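Local coordinates for GTPase activator-like protein (Chaetomium thermophilum, PDB 6SSH) that probably stimulates GTP hydrolysis by a small GTPase, this chain being the Rap/ran-GAP-like domain of a longer TSC2-type protein, at residues His3-Thr15 and Ile99-Lys113. Sequence-based numbering, arbitrary orientation. Where two conformers were deposited one is given.
With EDO (1,2-ethanediol), chain D; EDO (1,2-ethanediol), chain G.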
loop_
_atom_site.group_PDB
_atom_site.type_symbol
_atom_site.label_atom_id
_atom_site.label_comp_id
_atom_site.label_asym_id
_atom_site.label_seq_id
_atom_site.Cartn_x
_atom_site.Cartn_y
_atom_site.Cartn_z
ATOM N N HIS A 3 -12.419 4.221 -3.450
ATOM C CA HIS A 3 -11.046 4.244 -3.874
ATOM C C HIS A 3 -10.409 2.896 -3.623
ATOM O O HIS A 3 -10.852 2.135 -2.788
ATOM C CB HIS A 3 -10.251 5.327 -3.082
ATOM C CG HIS A 3 -10.803 6.698 -3.193
ATOM N ND1 HIS A 3 -10.492 7.525 -4.243
ATOM C CD2 HIS A 3 -11.724 7.341 -2.446
ATOM C CE1 HIS A 3 -11.154 8.659 -4.103
ATOM N NE2 HIS A 3 -11.892 8.580 -3.015
ATOM N N LYS A 4 -9.350 2.653 -4.365
ATOM C CA LYS A 4 -8.540 1.456 -4.250
ATOM C C LYS A 4 -7.071 1.841 -4.191
ATOM O O LYS A 4 -6.568 2.615 -5.051
ATOM C CB LYS A 4 -8.870 0.435 -5.375
ATOM C CG LYS A 4 -8.685 0.928 -6.810
ATOM C CD LYS A 4 -9.295 -0.077 -7.818
ATOM C CE LYS A 4 -9.255 0.419 -9.244
ATOM N NZ LYS A 4 -7.885 0.395 -9.791
ATOM N N VAL A 5 -6.373 1.320 -3.194
ATOM C CA VAL A 5 -5.030 1.713 -2.927
ATOM C C VAL A 5 -4.171 0.487 -2.630
ATOM O O VAL A 5 -4.519 -0.310 -1.760
ATOM C CB VAL A 5 -4.994 2.705 -1.750
ATOM C CG1 VAL A 5 -3.574 3.062 -1.373
ATOM C CG2 VAL A 5 -5.779 4.003 -2.033
ATOM N N GLY A 6 -3.050 0.329 -3.305
ATOM C CA GLY A 6 -2.189 -0.792 -3.038
ATOM C C GLY A 6 -1.378 -0.649 -1.780
ATOM O O GLY A 6 -1.131 0.514 -1.307
ATOM N N VAL A 7 -0.950 -1.734 -1.176
ATOM C CA VAL A 7 -0.045 -1.720 -0.055
ATOM C C VAL A 7 0.938 -2.829 -0.289
ATOM O O VAL A 7 0.546 -4.020 -0.393
ATOM C CB VAL A 7 -0.715 -1.952 1.314
ATOM C CG1 VAL A 7 0.316 -1.834 2.414
ATOM C CG2 VAL A 7 -1.881 -0.981 1.520
ATOM N N ILE A 8 2.199 -2.474 -0.405
ATOM C CA ILE A 8 3.260 -3.394 -0.834
ATOM C C ILE A 8 4.408 -3.440 0.146
ATOM O O ILE A 8 5.047 -2.387 0.375
ATOM C CB ILE A 8 3.834 -2.977 -2.190
ATOM C CG1 ILE A 8 2.727 -2.802 -3.251
ATOM C CG2 ILE A 8 4.872 -3.997 -2.656
ATOM C CD1 ILE A 8 3.163 -2.018 -4.490
ATOM N N TYR A 9 4.708 -4.572 0.750
ATOM C CA TYR A 9 5.835 -4.754 1.660
ATOM C C TYR A 9 7.070 -5.193 0.905
ATOM O O TYR A 9 7.024 -6.191 0.161
ATOM C CB TYR A 9 5.504 -5.828 2.720
ATOM C CG TYR A 9 6.629 -6.015 3.706
ATOM C CD1 TYR A 9 6.826 -5.113 4.748
ATOM C CD2 TYR A 9 7.543 -7.044 3.597
ATOM C CE1 TYR A 9 7.871 -5.248 5.626
ATOM C CE2 TYR A 9 8.599 -7.194 4.480
ATOM C CZ TYR A 9 8.788 -6.289 5.510
ATOM O OH TYR A 9 9.842 -6.464 6.356
ATOM N N ILE A 10 8.163 -4.459 1.101
ATOM C CA ILE A 10 9.470 -4.800 0.536
ATOM C C ILE A 10 10.389 -5.311 1.633
ATOM O O ILE A 10 10.643 -4.585 2.599
ATOM C CB ILE A 10 10.119 -3.634 -0.199
ATOM C CG1 ILE A 10 9.147 -2.994 -1.186
ATOM C CG2 ILE A 10 11.393 -4.124 -0.840
ATOM C CD1 ILE A 10 9.736 -1.833 -1.963
ATOM N N LYS A 11 10.856 -6.549 1.511
ATOM C CA LYS A 11 11.697 -7.194 2.507
ATOM C C LYS A 11 13.155 -6.776 2.323
ATOM O O LYS A 11 13.573 -6.413 1.233
ATOM C CB LYS A 11 11.529 -8.731 2.402
ATOM C CG LYS A 11 12.119 -9.564 3.520
ATOM C CD LYS A 11 11.738 -11.080 3.354
ATOM C CE LYS A 11 11.778 -11.560 1.906
ATOM N NZ LYS A 11 12.037 -13.037 1.802
ATOM N N GLU A 12 13.944 -6.936 3.378
ATOM C CA GLU A 12 15.359 -6.634 3.342
ATOM C C GLU A 12 16.066 -7.217 2.122
ATOM O O GLU A 12 15.905 -8.417 1.834
ATOM C CB GLU A 12 16.016 -7.196 4.600
ATOM C CG GLU A 12 17.505 -6.840 4.714
ATOM C CD GLU A 12 18.047 -7.070 6.111
ATOM O OE1 GLU A 12 18.118 -8.244 6.525
ATOM O OE2 GLU A 12 18.399 -6.072 6.776
ATOM N N GLY A 13 16.811 -6.392 1.384
ATOM C CA GLY A 13 17.572 -6.858 0.252
ATOM C C GLY A 13 16.861 -6.877 -1.090
ATOM O O GLY A 13 17.498 -7.039 -2.108
ATOM N N GLN A 14 15.531 -6.784 -1.108
ATOM C CA GLN A 14 14.801 -6.908 -2.362
ATOM C C GLN A 14 14.846 -5.659 -3.202
ATOM O O GLN A 14 14.907 -4.532 -2.646
ATOM C CB GLN A 14 13.319 -7.249 -2.089
ATOM C CG GLN A 14 13.127 -8.598 -1.431
ATOM C CD GLN A 14 11.673 -8.944 -1.187
ATOM O OE1 GLN A 14 10.799 -8.101 -0.951
ATOM N NE2 GLN A 14 11.395 -10.227 -1.339
ATOM N N THR A 15 14.886 -5.851 -4.521
ATOM C CA THR A 15 15.043 -4.776 -5.473
ATOM C C THR A 15 14.083 -4.849 -6.635
ATOM O O THR A 15 13.877 -3.842 -7.301
ATOM C CB THR A 15 16.482 -4.734 -6.041
ATOM O OG1 THR A 15 16.766 -5.955 -6.680
ATOM C CG2 THR A 15 17.510 -4.477 -4.929
ATOM N N ILE A 99 -2.136 -3.891 -8.121
ATOM C CA ILE A 99 -1.295 -2.707 -7.868
ATOM C C ILE A 99 -0.906 -2.018 -9.160
ATOM O O ILE A 99 -0.794 -0.774 -9.146
ATOM C CB ILE A 99 -0.110 -3.025 -6.937
ATOM C CG1 ILE A 99 0.811 -3.985 -7.648
ATOM C CG2 ILE A 99 -0.638 -3.523 -5.548
ATOM C CD1 ILE A 99 2.080 -3.377 -7.999
ATOM N N GLY A 100 -0.799 -2.698 -10.270
ATOM C CA GLY A 100 -0.460 -2.059 -11.535
ATOM C C GLY A 100 -1.577 -1.240 -12.105
ATOM O O GLY A 100 -1.344 -0.383 -12.961
ATOM N N ASN A 101 -2.795 -1.431 -11.595
ATOM C CA ASN A 101 -3.966 -0.669 -12.032
ATOM C C ASN A 101 -4.437 0.322 -10.970
ATOM O O ASN A 101 -5.501 0.895 -11.144
ATOM C CB ASN A 101 -5.075 -1.626 -12.473
ATOM C CG ASN A 101 -4.779 -2.176 -13.828
ATOM O OD1 ASN A 101 -4.749 -1.465 -14.838
ATOM N ND2 ASN A 101 -4.464 -3.471 -13.857
ATOM N N ASP A 102 -3.656 0.468 -9.896
ATOM C CA ASP A 102 -3.973 1.433 -8.829
ATOM C C ASP A 102 -3.141 2.662 -9.034
ATOM O O ASP A 102 -1.916 2.620 -9.121
ATOM C CB ASP A 102 -3.658 0.815 -7.505
ATOM C CG ASP A 102 -4.609 -0.326 -7.107
ATOM O OD1 ASP A 102 -5.713 -0.397 -7.659
ATOM O OD2 ASP A 102 -4.216 -1.088 -6.188
ATOM N N PHE A 103 -3.806 3.809 -9.061
ATOM C CA PHE A 103 -3.096 5.075 -9.242
ATOM C C PHE A 103 -2.132 5.300 -8.075
ATOM O O PHE A 103 -1.059 5.884 -8.257
ATOM C CB PHE A 103 -4.093 6.237 -9.371
ATOM C CG PHE A 103 -4.949 6.211 -10.630
ATOM C CD1 PHE A 103 -4.453 5.762 -11.842
ATOM C CD2 PHE A 103 -6.271 6.679 -10.570
ATOM C CE1 PHE A 103 -5.284 5.779 -13.008
ATOM C CE2 PHE A 103 -7.076 6.749 -11.708
ATOM C CZ PHE A 103 -6.591 6.261 -12.917
ATOM N N VAL A 104 -2.549 4.963 -6.877
ATOM C CA VAL A 104 -1.834 5.212 -5.631
ATOM C C VAL A 104 -1.471 3.891 -4.976
ATOM O O VAL A 104 -2.337 3.022 -4.834
ATOM C CB VAL A 104 -2.722 6.028 -4.666
ATOM C CG1 VAL A 104 -1.976 6.327 -3.403
ATOM C CG2 VAL A 104 -3.198 7.315 -5.372
ATOM N N ASN A 105 -0.204 3.767 -4.545
ATOM C CA ASN A 105 0.301 2.622 -3.808
ATOM C C ASN A 105 1.111 3.062 -2.623
ATOM O O ASN A 105 1.940 3.963 -2.766
ATOM C CB ASN A 105 1.158 1.692 -4.733
ATOM C CG ASN A 105 0.327 0.928 -5.712
ATOM O OD1 ASN A 105 -0.332 -0.029 -5.338
ATOM N ND2 ASN A 105 0.317 1.334 -6.915
ATOM N N ILE A 106 0.881 2.440 -1.519
ATOM C CA ILE A 106 1.649 2.580 -0.284
ATOM C C ILE A 106 2.735 1.547 -0.296
ATOM O O ILE A 106 2.435 0.330 -0.556
ATOM C CB ILE A 106 0.745 2.419 0.933
ATOM C CG1 ILE A 106 -0.324 3.500 0.929
ATOM C CG2 ILE A 106 1.554 2.396 2.236
ATOM C CD1 ILE A 106 -1.500 3.198 1.838
ATOM N N VAL A 107 3.987 1.903 -0.037
ATOM C CA VAL A 107 5.110 1.003 -0.042
ATOM C C VAL A 107 5.760 0.974 1.322
ATOM O O VAL A 107 6.154 2.057 1.827
ATOM C CB VAL A 107 6.152 1.458 -1.082
ATOM C CG1 VAL A 107 7.388 0.559 -1.080
ATOM C CG2 VAL A 107 5.552 1.456 -2.477
ATOM N N TRP A 108 5.824 -0.144 1.990
ATOM C CA TRP A 108 6.545 -0.292 3.252
ATOM C C TRP A 108 7.931 -0.789 2.887
ATOM O O TRP A 108 8.130 -1.961 2.555
ATOM C CB TRP A 108 5.805 -1.229 4.195
ATOM C CG TRP A 108 6.473 -1.244 5.557
ATOM C CD1 TRP A 108 7.679 -1.751 5.889
ATOM C CD2 TRP A 108 5.948 -0.629 6.768
ATOM N NE1 TRP A 108 7.956 -1.524 7.236
ATOM C CE2 TRP A 108 6.878 -0.862 7.785
ATOM C CE3 TRP A 108 4.771 0.020 7.073
ATOM C CZ2 TRP A 108 6.681 -0.407 9.106
ATOM C CZ3 TRP A 108 4.554 0.469 8.371
ATOM C CH2 TRP A 108 5.517 0.255 9.368
ATOM N N ASN A 109 8.895 0.129 2.848
ATOM C CA ASN A 109 10.221 -0.166 2.358
ATOM C C ASN A 109 11.149 -0.644 3.467
ATOM O O ASN A 109 11.841 0.157 4.113
ATOM C CB ASN A 109 10.799 1.040 1.654
ATOM C CG ASN A 109 12.189 0.750 1.114
ATOM O OD1 ASN A 109 12.548 -0.393 0.874
ATOM N ND2 ASN A 109 12.987 1.820 0.942
ATOM N N ASP A 110 11.186 -1.942 3.707
ATOM C CA ASP A 110 12.152 -2.556 4.589
ATOM C C ASP A 110 13.371 -3.070 3.831
ATOM O O ASP A 110 14.152 -3.838 4.386
ATOM C CB ASP A 110 11.538 -3.691 5.386
ATOM C CG ASP A 110 11.105 -3.292 6.773
ATOM O OD1 ASP A 110 11.311 -2.120 7.162
ATOM O OD2 ASP A 110 10.494 -4.121 7.464
ATOM N N SER A 111 13.621 -2.618 2.610
ATOM C CA SER A 111 14.706 -3.197 1.827
ATOM C C SER A 111 16.097 -2.849 2.308
ATOM O O SER A 111 17.022 -3.551 1.987
ATOM C CB SER A 111 14.640 -2.755 0.374
ATOM O OG SER A 111 14.977 -1.401 0.209
ATOM N N GLY A 112 16.222 -1.721 2.996
ATOM C CA GLY A 112 17.534 -1.181 3.383
ATOM C C GLY A 112 18.152 -0.347 2.285
ATOM O O GLY A 112 19.301 0.120 2.427
ATOM N N LYS A 113 17.432 -0.142 1.202
ATOM C CA LYS A 113 17.876 0.588 0.023
ATOM C C LYS A 113 16.878 1.696 -0.283
ATOM O O LYS A 113 15.701 1.632 0.113
ATOM C CB LYS A 113 17.989 -0.359 -1.175
ATOM C CG LYS A 113 18.862 -1.600 -0.921
ATOM C CD LYS A 113 18.790 -2.606 -2.076
ATOM C CE LYS A 113 19.660 -3.849 -1.827
ATOM N NZ LYS A 113 21.120 -3.539 -1.851
HETATM C C1 EDO D . 14.157 -1.155 -3.182
HETATM O O1 EDO D . 15.325 -1.932 -3.412
HETATM C C2 EDO D . 13.302 -1.322 -4.410
HETATM O O2 EDO D . 12.847 -0.063 -4.848
HETATM C C1 EDO G . 17.335 -9.110 -5.546
HETATM O O1 EDO G . 18.330 -8.830 -4.541
HETATM C C2 EDO G . 17.784 -10.061 -6.666
HETATM O O2 EDO G . 17.716 -11.446 -6.286
HETATM O O HOH W 1 -5.499 4.433 -6.512
HETATM O O HOH W 2 -6.924 3.147 -8.810
#
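Ile99 meets Ile8 tip to tip, CD1 against CD1 at 3.9 Å, while its CG2 lies over the bare CA of Gly6. Its carbonyl O is gripped from opposite faces by Asp102 N and Asn105 ND2. Asp102 then turns OD1 to Lys4 NZ in a salt bridge of 3.1 Å, met nearly along the C-O bond; in the lysine, CG lies between its backbone N and carbonyl carbon (chi1 59°), and a bend at the last torsion places NZ at the carboxylate. The other oxygen, OD2, is held by His77. Water 1 bridges Val104 N and Lys4 O at the start of strand 104-109. Asn105 OD1 comes to 3.1 Å from Gly6 CA, glycine having no side chain on that face. Strand 104-109 runs parallel to 3-10, the two forming central neighbours in the mixed sheet of the GAP domain. Ile106 N bonds to Gly6 O and Ile106 O receives Ile8 N, while its CD1 packs on Val5 CG1 on the face covered by helix 183-201. On the opposite face, Val107 CG1 presses tightly on Ile10 CD1, 3.5 Å away. Trp108 brings CD1 to within 3.5 Å of Tyr9 CE1; the planes are 29° apart but slid so far that the rings barely overlap. At the end of the strand, Asn109 OD1 accepts from Ser111 N, closing an Asx turn, and also from Ser111 OG. Asp110 OD2 takes the Tyr9 hydroxyl on its anti lone pair, OH to OD2 2.7 Å, the carboxylate standing almost perpendicular to the ring. Ser111 O catches Gly13 N at 2.9 Å. Finally Lys113 lays CD against Thr15 CG2.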